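Long-range contacts in zonadhesin (Komagataella phaffii, PDB 5FX8), which is a putative cell-surface adhesion protein, here its N-terminal part, that may take part in cell-cell interaction through salt bridges and hydrogen bonds: residues S49-L54 with F129-S134; D6-S11 with V26-F31. All blocks are in the same frame, centred on the assembly; numbering follows the deposited sequence.

Both contacts belong to the first cohesin-like domain of the N-terminal part of the protein, and their centres lie about 12 Å apart. Contact 2 pairs two antiparallel strands, 6-11 and 26-31; contact 1 lays the loop 49-54 against the end of strand 126-132. They share one hydrophobic core. The ring of Phe131 touches three residues of contact 2: its CD1 lies 3.7 Å from CG2 of Ile7, its CZ 3.8 Å from CG1 of Val27, and its CE1 3.8 Å from CG2 of Val9. Phe129 meets the other methyl of Val9, CE2 to CG1 at 3.7 Å. Along the chain, contact 2 closes before contact 1 opens.

Contact 1. Residues S49-L54 with F129-S134; sequences SIPNEL and FDFETS
Ser49 and Glu132 pin the two backbones together: Ser49 N donates to Glu132 O at 3.0 Å and nearly straight (169°), and Glu132 N donates to Ser49 OG at 3.1 Å. A chi1 of 65° swings OG between its own N and carbonyl carbon, where it accepts that bond. Phe131 starts beside the Ser49 carbonyl, with CB and CG near its O and CD2 3.3 Å from it, and turns apolar from CE2 outward. CE2 meets Pro51 CD over one face and Ile50 CG1 at the edge, CZ ends at Leu54 CD1, and CD1 and CE1 turn toward Ile7 and Val9. Pro51 CD, slightly polarised by the adjoining amide N and held by a rigid ring, makes a CH-pi contact 3.8 Å from the ring centroid, 28° off the normal; Pro51 also opens a type I turn to Leu54. Phe129 is met by Leu54 CD2, 3.7 Å from its CE1, and by Glu53 CG in the ring plane. These rings and the branched leucine suit a buried interior, while Glu53 and Asp130 reach water: Glu53 OE2 is hydrogen-bonded to His127 NE2 and accepts from a water that takes the N-H of Asp130. The loop, linking strands 45-49 and 54-55, thus closes against edge strand 126-132 of the first cohesin-like domain; Leu54 and Phe129 pack on strand 101-114, and both phenylalanines on strand 4-11.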
ATOM      1  N   SER C  49     -28.261  72.694  -1.099  1.00 26.68           N
ATOM      2  CA  SER C  49     -29.062  71.493  -0.984  1.00 23.73           C
ATOM      3  C   SER C  49     -28.144  70.286  -1.039  1.00 23.85           C
ATOM      4  O   SER C  49     -27.148  70.283  -1.757  1.00 27.04           O
ATOM      5  CB  SER C  49     -30.098  71.428  -2.091  1.00 24.14           C
ATOM      6  OG  SER C  49     -29.453  71.300  -3.334  1.00 28.30           O
ATOM      7  N   ILE C  50     -28.447  69.296  -0.221  1.00 23.90           N
ATOM      8  CA  ILE C  50     -27.718  68.035  -0.194  1.00 25.22           C
ATOM      9  C   ILE C  50     -28.567  67.010  -0.934  1.00 24.52           C
ATOM     10  O   ILE C  50     -29.765  66.909  -0.655  1.00 28.90           O
ATOM     11  CB  ILE C  50     -27.433  67.580   1.254  1.00 31.63           C
ATOM     12  CG1 ILE C  50     -26.154  68.209   1.811  1.00 23.81           C
ATOM     13  CG2 ILE C  50     -27.302  66.070   1.340  1.00 26.24           C
ATOM     14  CD1 ILE C  50     -26.234  69.667   2.033  1.00 21.74           C
ATOM     15  N   PRO C  51     -28.013  66.274  -1.892  1.00 25.85           N
ATOM     16  CA  PRO C  51     -28.813  65.281  -2.618  1.00 26.19           C
ATOM     17  C   PRO C  51     -29.346  64.201  -1.698  1.00 24.21           C
ATOM     18  O   PRO C  51     -28.689  63.793  -0.750  1.00 27.31           O
ATOM     19  CB  PRO C  51     -27.821  64.707  -3.632  1.00 27.18           C
ATOM     20  CG  PRO C  51     -26.496  65.031  -3.101  1.00 25.62           C
ATOM     21  CD  PRO C  51     -26.630  66.322  -2.380  1.00 25.56           C
ATOM     22  N   ASN C  52     -30.549  63.719  -2.001  1.00 27.65           N
ATOM     23  CA  ASN C  52     -31.224  62.782  -1.105  1.00 28.18           C
ATOM     24  C   ASN C  52     -30.426  61.510  -0.846  1.00 27.44           C
ATOM     25  O   ASN C  52     -30.703  60.820   0.133  1.00 27.40           O
ATOM     26  CB  ASN C  52     -32.588  62.421  -1.669  1.00 29.54           C
ATOM     27  CG  ASN C  52     -33.430  63.635  -1.914  1.00 35.83           C
ATOM     28  OD1 ASN C  52     -33.345  64.600  -1.161  1.00 39.90           O
ATOM     29  ND2 ASN C  52     -34.231  63.618  -2.975  1.00 33.19           N
ATOM     30  N   GLU C  53     -29.454  61.176  -1.692  1.00 26.08           N
ATOM     31  CA  GLU C  53     -28.734  59.935  -1.488  1.00 27.09           C
ATOM     32  C   GLU C  53     -27.763  60.034  -0.321  1.00 28.16           C
ATOM     33  O   GLU C  53     -27.363  58.996   0.216  1.00 26.60           O
ATOM     34  CB  GLU C  53     -28.006  59.518  -2.773  1.00 27.96           C
ATOM     35  CG  GLU C  53     -27.179  60.596  -3.419  1.00 27.42           C
ATOM     36  CD  GLU C  53     -27.932  61.358  -4.461  1.00 26.78           C
ATOM     37  OE1 GLU C  53     -29.143  61.584  -4.287  1.00 27.20           O
ATOM     38  OE2 GLU C  53     -27.310  61.712  -5.474  1.00 29.50           O
ATOM     39  N   LEU C  54     -27.398  61.254   0.088  1.00 26.94           N
ATOM     40  CA  LEU C  54     -26.560  61.500   1.257  1.00 25.05           C
ATOM     41  C   LEU C  54     -27.411  61.753   2.493  1.00 21.32           C
ATOM     42  O   LEU C  54     -28.505  62.301   2.415  1.00 25.45           O
ATOM     43  CB  LEU C  54     -25.635  62.683   1.015  1.00 24.08           C
ATOM     44  CG  LEU C  54     -24.698  62.508  -0.172  1.00 24.98           C
ATOM     45  CD1 LEU C  54     -23.843  63.696  -0.328  1.00 24.73           C
ATOM     46  CD2 LEU C  54     -23.846  61.304   0.017  1.00 23.17           C
ATOM     47  N   PHE C 129     -22.969  63.587  -7.461  1.00 31.15           N
ATOM     48  CA  PHE C 129     -23.853  64.170  -6.460  1.00 28.74           C
ATOM     49  C   PHE C 129     -24.112  65.608  -6.857  1.00 27.68           C
ATOM     50  O   PHE C 129     -23.170  66.344  -7.145  1.00 27.68           O
ATOM     51  CB  PHE C 129     -23.236  64.142  -5.061  1.00 28.00           C
ATOM     52  CG  PHE C 129     -22.769  62.801  -4.603  1.00 26.29           C
ATOM     53  CD1 PHE C 129     -23.650  61.910  -4.033  1.00 27.45           C
ATOM     54  CD2 PHE C 129     -21.443  62.459  -4.684  1.00 25.76           C
ATOM     55  CE1 PHE C 129     -23.223  60.710  -3.584  1.00 25.84           C
ATOM     56  CE2 PHE C 129     -21.015  61.258  -4.236  1.00 26.31           C
ATOM     57  CZ  PHE C 129     -21.902  60.384  -3.685  1.00 27.00           C
ATOM     58  N   ASP C 130     -25.374  66.004  -6.881  1.00 28.28           N
ATOM     59  CA  ASP C 130     -25.752  67.353  -7.288  1.00 28.00           C
ATOM     60  C   ASP C 130     -26.042  68.207  -6.055  1.00 26.58           C
ATOM     61  O   ASP C 130     -27.026  67.977  -5.351  1.00 27.15           O
ATOM     62  CB  ASP C 130     -26.962  67.310  -8.216  1.00 29.36           C
ATOM     63  CG  ASP C 130     -26.650  66.684  -9.544  1.00 31.88           C
ATOM     64  OD1 ASP C 130     -25.475  66.730  -9.952  1.00 31.29           O
ATOM     65  OD2 ASP C 130     -27.577  66.141 -10.180  1.00 42.74           O
ATOM     66  N   PHE C 131     -25.195  69.195  -5.802  1.00 25.84           N
ATOM     67  CA  PHE C 131     -25.453  70.218  -4.790  1.00 27.80           C
ATOM     68  C   PHE C 131     -25.903  71.505  -5.487  1.00 28.63           C
ATOM     69  O   PHE C 131     -25.197  72.030  -6.354  1.00 27.93           O
ATOM     70  CB  PHE C 131     -24.210  70.466  -3.933  1.00 26.23           C
ATOM     71  CG  PHE C 131     -23.706  69.238  -3.234  1.00 26.62           C
ATOM     72  CD1 PHE C 131     -22.790  68.407  -3.849  1.00 26.02           C
ATOM     73  CD2 PHE C 131     -24.159  68.904  -1.976  1.00 24.40           C
ATOM     74  CE1 PHE C 131     -22.342  67.285  -3.237  1.00 24.29           C
ATOM     75  CE2 PHE C 131     -23.706  67.779  -1.357  1.00 24.20           C
ATOM     76  CZ  PHE C 131     -22.799  66.963  -1.994  1.00 24.58           C
ATOM     77  N   GLU C 132     -27.080  72.000  -5.122  1.00 30.15           N
ATOM     78  CA  GLU C 132     -27.634  73.211  -5.712  1.00 31.59           C
ATOM     79  C   GLU C 132     -27.452  74.392  -4.769  1.00 30.58           C
ATOM     80  O   GLU C 132     -27.841  74.330  -3.598  1.00 29.40           O
ATOM     81  CB  GLU C 132     -29.106  73.018  -6.063  1.00 36.40           C
ATOM     82  CG  GLU C 132     -29.300  72.057  -7.221  1.00 46.65           C
ATOM     83  CD  GLU C 132     -30.537  72.344  -8.040  1.00 57.75           C
ATOM     84  OE1 GLU C 132     -31.212  73.362  -7.772  1.00 60.11           O
ATOM     85  OE2 GLU C 132     -30.841  71.546  -8.954  1.00 63.45           O
ATOM     86  N   THR C 133     -26.821  75.448  -5.271  1.00 31.17           N
ATOM     87  CA  THR C 133     -26.871  76.732  -4.596  1.00 31.63           C
ATOM     88  C   THR C 133     -27.840  77.637  -5.338  1.00 33.03           C
ATOM     89  O   THR C 133     -28.803  77.159  -5.948  1.00 33.68           O
ATOM     90  CB  THR C 133     -25.498  77.380  -4.524  1.00 32.93           C
ATOM     91  OG1 THR C 133     -25.083  77.750  -5.838  1.00 33.17           O
ATOM     92  CG2 THR C 133     -24.501  76.415  -3.934  1.00 31.75           C
ATOM     93  N   SER C 134     -27.597  78.942  -5.296  1.00 38.90           N
ATOM     94  CA  SER C 134     -28.516  79.871  -5.939  1.00 33.91           C
ATOM     95  C   SER C 134     -28.062  80.214  -7.340  1.00 33.61           C
ATOM     96  O   SER C 134     -28.886  80.369  -8.242  1.00 34.31           O
ATOM     97  CB  SER C 134     -28.671  81.141  -5.099  1.00 32.92           C
ATOM     98  OG  SER C 134     -27.417  81.676  -4.722  1.00 33.27           O
TER
HETATM   99  O   HOH W   1     -27.413  63.865  -7.218  1.00 26.62           O

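Contact 2. Residues D6-S11 with V26-F31; sequences DITVVS and VVSFVF
Thr8 and Ser28 face each other as a hydrogen-bonded antiparallel pair, joined by two hydrogen bonds, one in each direction: Ser28 N donates to Thr8 O at 2.9 Å (171°), and Thr8 N to Ser28 O at 3.1 Å. Val26 N adds a hydrogen bond to Val10 O, whereas the return bond from Val10 N is weak. At the other end Val30 N donates to Asp6 O at 3.0 Å. The strand directions are 161° apart, within a beta-sheet domain of the cohesin-like family, where 25-31 also pairs with 101-114. Side chains alternate between the two faces. On the buried one, beta-branched Ile7, Val9 and Val27 favour the extended strand and, with Phe29, bury apolar surface. Ile7 CG1 comes 3.8 Å from Phe29 CD2 as the two side chains cross at a slant. Val9 CG2 lies 4.2 Å from Val27 CG2, side by side. Phe131 and Phe129 pack on this face, and Phe29 meets Phe92 edge-to-face. The other, partly exposed face is mixed, with Thr8 and Ser28 among valines. Their short hydroxyls let one water join both, 2.7 Å from Thr8 OG1 and 2.9 Å from Ser28 OG, and it donates to Val26 O. Beside it, Val10 CG2 packs 4.0 Å from Val26 CB.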
ATOM      1  N   ASP C   6     -16.157  75.659  -4.237  1.00 33.89           N
ATOM      2  CA  ASP C   6     -16.133  74.263  -4.623  1.00 27.04           C
ATOM      3  C   ASP C   6     -16.842  73.445  -3.562  1.00 26.39           C
ATOM      4  O   ASP C   6     -16.902  73.848  -2.397  1.00 23.16           O
ATOM      5  CB  ASP C   6     -14.709  73.760  -4.795  1.00 28.06           C
ATOM      6  CG  ASP C   6     -14.655  72.590  -5.683  1.00 29.34           C
ATOM      7  OD1 ASP C   6     -15.712  72.307  -6.290  1.00 36.18           O
ATOM      8  OD2 ASP C   6     -13.580  71.984  -5.795  1.00 29.36           O
ATOM      9  N   ILE C   7     -17.389  72.306  -3.990  1.00 23.71           N
ATOM     10  CA  ILE C   7     -17.973  71.296  -3.114  1.00 24.25           C
ATOM     11  C   ILE C   7     -17.452  69.933  -3.579  1.00 27.30           C
ATOM     12  O   ILE C   7     -17.726  69.508  -4.708  1.00 30.02           O
ATOM     13  CB  ILE C   7     -19.513  71.332  -3.121  1.00 24.73           C
ATOM     14  CG1 ILE C   7     -20.036  72.695  -2.677  1.00 26.96           C
ATOM     15  CG2 ILE C   7     -20.078  70.308  -2.182  1.00 20.05           C
ATOM     16  CD1 ILE C   7     -21.547  72.840  -2.770  1.00 24.55           C
ATOM     17  N   THR C   8     -16.683  69.258  -2.727  1.00 22.36           N
ATOM     18  CA  THR C   8     -16.043  68.009  -3.100  1.00 22.68           C
ATOM     19  C   THR C   8     -16.582  66.865  -2.257  1.00 23.21           C
ATOM     20  O   THR C   8     -17.064  67.065  -1.144  1.00 25.62           O
ATOM     21  CB  THR C   8     -14.526  68.095  -2.951  1.00 22.57           C
ATOM     22  OG1 THR C   8     -14.176  68.287  -1.576  1.00 21.69           O
ATOM     23  CG2 THR C   8     -14.011  69.250  -3.759  1.00 23.51           C
ATOM     24  N   VAL C   9     -16.522  65.663  -2.816  1.00 22.34           N
ATOM     25  CA  VAL C   9     -16.947  64.456  -2.132  1.00 22.09           C
ATOM     26  C   VAL C   9     -15.903  63.385  -2.373  1.00 23.27           C
ATOM     27  O   VAL C   9     -15.568  63.084  -3.522  1.00 32.29           O
ATOM     28  CB  VAL C   9     -18.312  63.969  -2.612  1.00 22.79           C
ATOM     29  CG1 VAL C   9     -18.672  62.752  -1.835  1.00 25.27           C
ATOM     30  CG2 VAL C   9     -19.340  65.037  -2.424  1.00 23.61           C
ATOM     31  N   VAL C  10     -15.375  62.823  -1.301  1.00 24.53           N
ATOM     32  CA  VAL C  10     -14.449  61.707  -1.380  1.00 24.37           C
ATOM     33  C   VAL C  10     -14.835  60.717  -0.297  1.00 25.00           C
ATOM     34  O   VAL C  10     -15.684  60.990   0.554  1.00 27.23           O
ATOM     35  CB  VAL C  10     -12.978  62.124  -1.211  1.00 25.63           C
ATOM     36  CG1 VAL C  10     -12.625  63.190  -2.200  1.00 26.22           C
ATOM     37  CG2 VAL C  10     -12.729  62.605   0.183  1.00 24.96           C
ATOM     38  N   SER C  11     -14.201  59.556  -0.347  1.00 25.18           N
ATOM     39  CA  SER C  11     -14.411  58.511   0.638  1.00 25.21           C
ATOM     40  C   SER C  11     -13.474  58.749   1.808  1.00 24.05           C
ATOM     41  O   SER C  11     -12.281  58.979   1.607  1.00 25.23           O
ATOM     42  CB  SER C  11     -14.151  57.138   0.023  1.00 26.46           C
ATOM     43  OG  SER C  11     -14.079  56.140   1.017  1.00 26.56           O
ATOM     44  N   VAL C  26     -16.770  62.201   2.919  1.00 21.81           N
ATOM     45  CA  VAL C  26     -16.387  63.535   3.360  1.00 18.16           C
ATOM     46  C   VAL C  26     -16.949  64.538   2.359  1.00 21.61           C
ATOM     47  O   VAL C  26     -16.443  64.650   1.242  1.00 25.89           O
ATOM     48  CB  VAL C  26     -14.865  63.643   3.452  1.00 18.55           C
ATOM     49  CG1 VAL C  26     -14.435  64.996   3.926  1.00 20.27           C
ATOM     50  CG2 VAL C  26     -14.362  62.587   4.361  1.00 19.46           C
ATOM     51  N   VAL C  27     -17.998  65.258   2.739  1.00 19.95           N
ATOM     52  CA  VAL C  27     -18.582  66.299   1.894  1.00 19.67           C
ATOM     53  C   VAL C  27     -18.014  67.643   2.335  1.00 18.40           C
ATOM     54  O   VAL C  27     -18.392  68.153   3.388  1.00 18.01           O
ATOM     55  CB  VAL C  27     -20.110  66.306   1.980  1.00 18.11           C
ATOM     56  CG1 VAL C  27     -20.658  67.388   1.114  1.00 20.85           C
ATOM     57  CG2 VAL C  27     -20.653  65.004   1.539  1.00 19.61           C
ATOM     58  N   SER C  28     -17.143  68.242   1.523  1.00 19.92           N
ATOM     59  CA  SER C  28     -16.365  69.424   1.891  1.00 18.80           C
ATOM     60  C   SER C  28     -16.860  70.678   1.181  1.00 21.14           C
ATOM     61  O   SER C  28     -16.969  70.707  -0.044  1.00 19.95           O
ATOM     62  CB  SER C  28     -14.894  69.218   1.561  1.00 18.45           C
ATOM     63  OG  SER C  28     -14.373  68.151   2.314  1.00 21.80           O
ATOM     64  N   PHE C  29     -17.107  71.730   1.948  1.00 25.97           N
ATOM     65  CA  PHE C  29     -17.564  73.008   1.407  1.00 21.34           C
ATOM     66  C   PHE C  29     -16.402  73.983   1.495  1.00 19.90           C
ATOM     67  O   PHE C  29     -16.052  74.437   2.579  1.00 25.93           O
ATOM     68  CB  PHE C  29     -18.792  73.516   2.164  1.00 19.23           C
ATOM     69  CG  PHE C  29     -19.981  72.620   2.040  1.00 20.17           C
ATOM     70  CD1 PHE C  29     -20.176  71.577   2.930  1.00 19.89           C
ATOM     71  CD2 PHE C  29     -20.882  72.788   1.011  1.00 21.34           C
ATOM     72  CE1 PHE C  29     -21.252  70.734   2.816  1.00 17.02           C
ATOM     73  CE2 PHE C  29     -21.971  71.963   0.895  1.00 20.39           C
ATOM     74  CZ  PHE C  29     -22.153  70.928   1.804  1.00 21.57           C
ATOM     75  N   VAL C  30     -15.788  74.267   0.374  1.00 22.21           N
ATOM     76  CA  VAL C  30     -14.615  75.121   0.323  1.00 23.75           C
ATOM     77  C   VAL C  30     -15.069  76.567   0.235  1.00 26.21           C
ATOM     78  O   VAL C  30     -15.943  76.900  -0.569  1.00 27.66           O
ATOM     79  CB  VAL C  30     -13.724  74.745  -0.871  1.00 24.60           C
ATOM     80  CG1 VAL C  30     -12.489  75.635  -0.953  1.00 24.73           C
ATOM     81  CG2 VAL C  30     -13.323  73.314  -0.752  1.00 22.63           C
ATOM     82  N   PHE C  31     -14.474  77.422   1.065  1.00 27.78           N
ATOM     83  CA  PHE C  31     -14.767  78.847   1.109  1.00 27.26           C
ATOM     84  C   PHE C  31     -13.509  79.617   0.760  1.00 30.69           C
ATOM     85  O   PHE C  31     -12.459  79.396   1.362  1.00 30.84           O
ATOM     86  CB  PHE C  31     -15.266  79.273   2.483  1.00 25.94           C
ATOM     87  CG  PHE C  31     -16.617  78.729   2.845  1.00 26.11           C
ATOM     88  CD1 PHE C  31     -16.752  77.467   3.371  1.00 22.91           C
ATOM     89  CD2 PHE C  31     -17.744  79.498   2.694  1.00 27.50           C
ATOM     90  CE1 PHE C  31     -17.965  76.983   3.716  1.00 21.42           C
ATOM     91  CE2 PHE C  31     -18.960  79.016   3.043  1.00 24.27           C
ATOM     92  CZ  PHE C  31     -19.068  77.747   3.553  1.00 24.51           C
TER
HETATM   93  O   HOH W   2     -14.244  66.200   0.152  1.00 21.31           O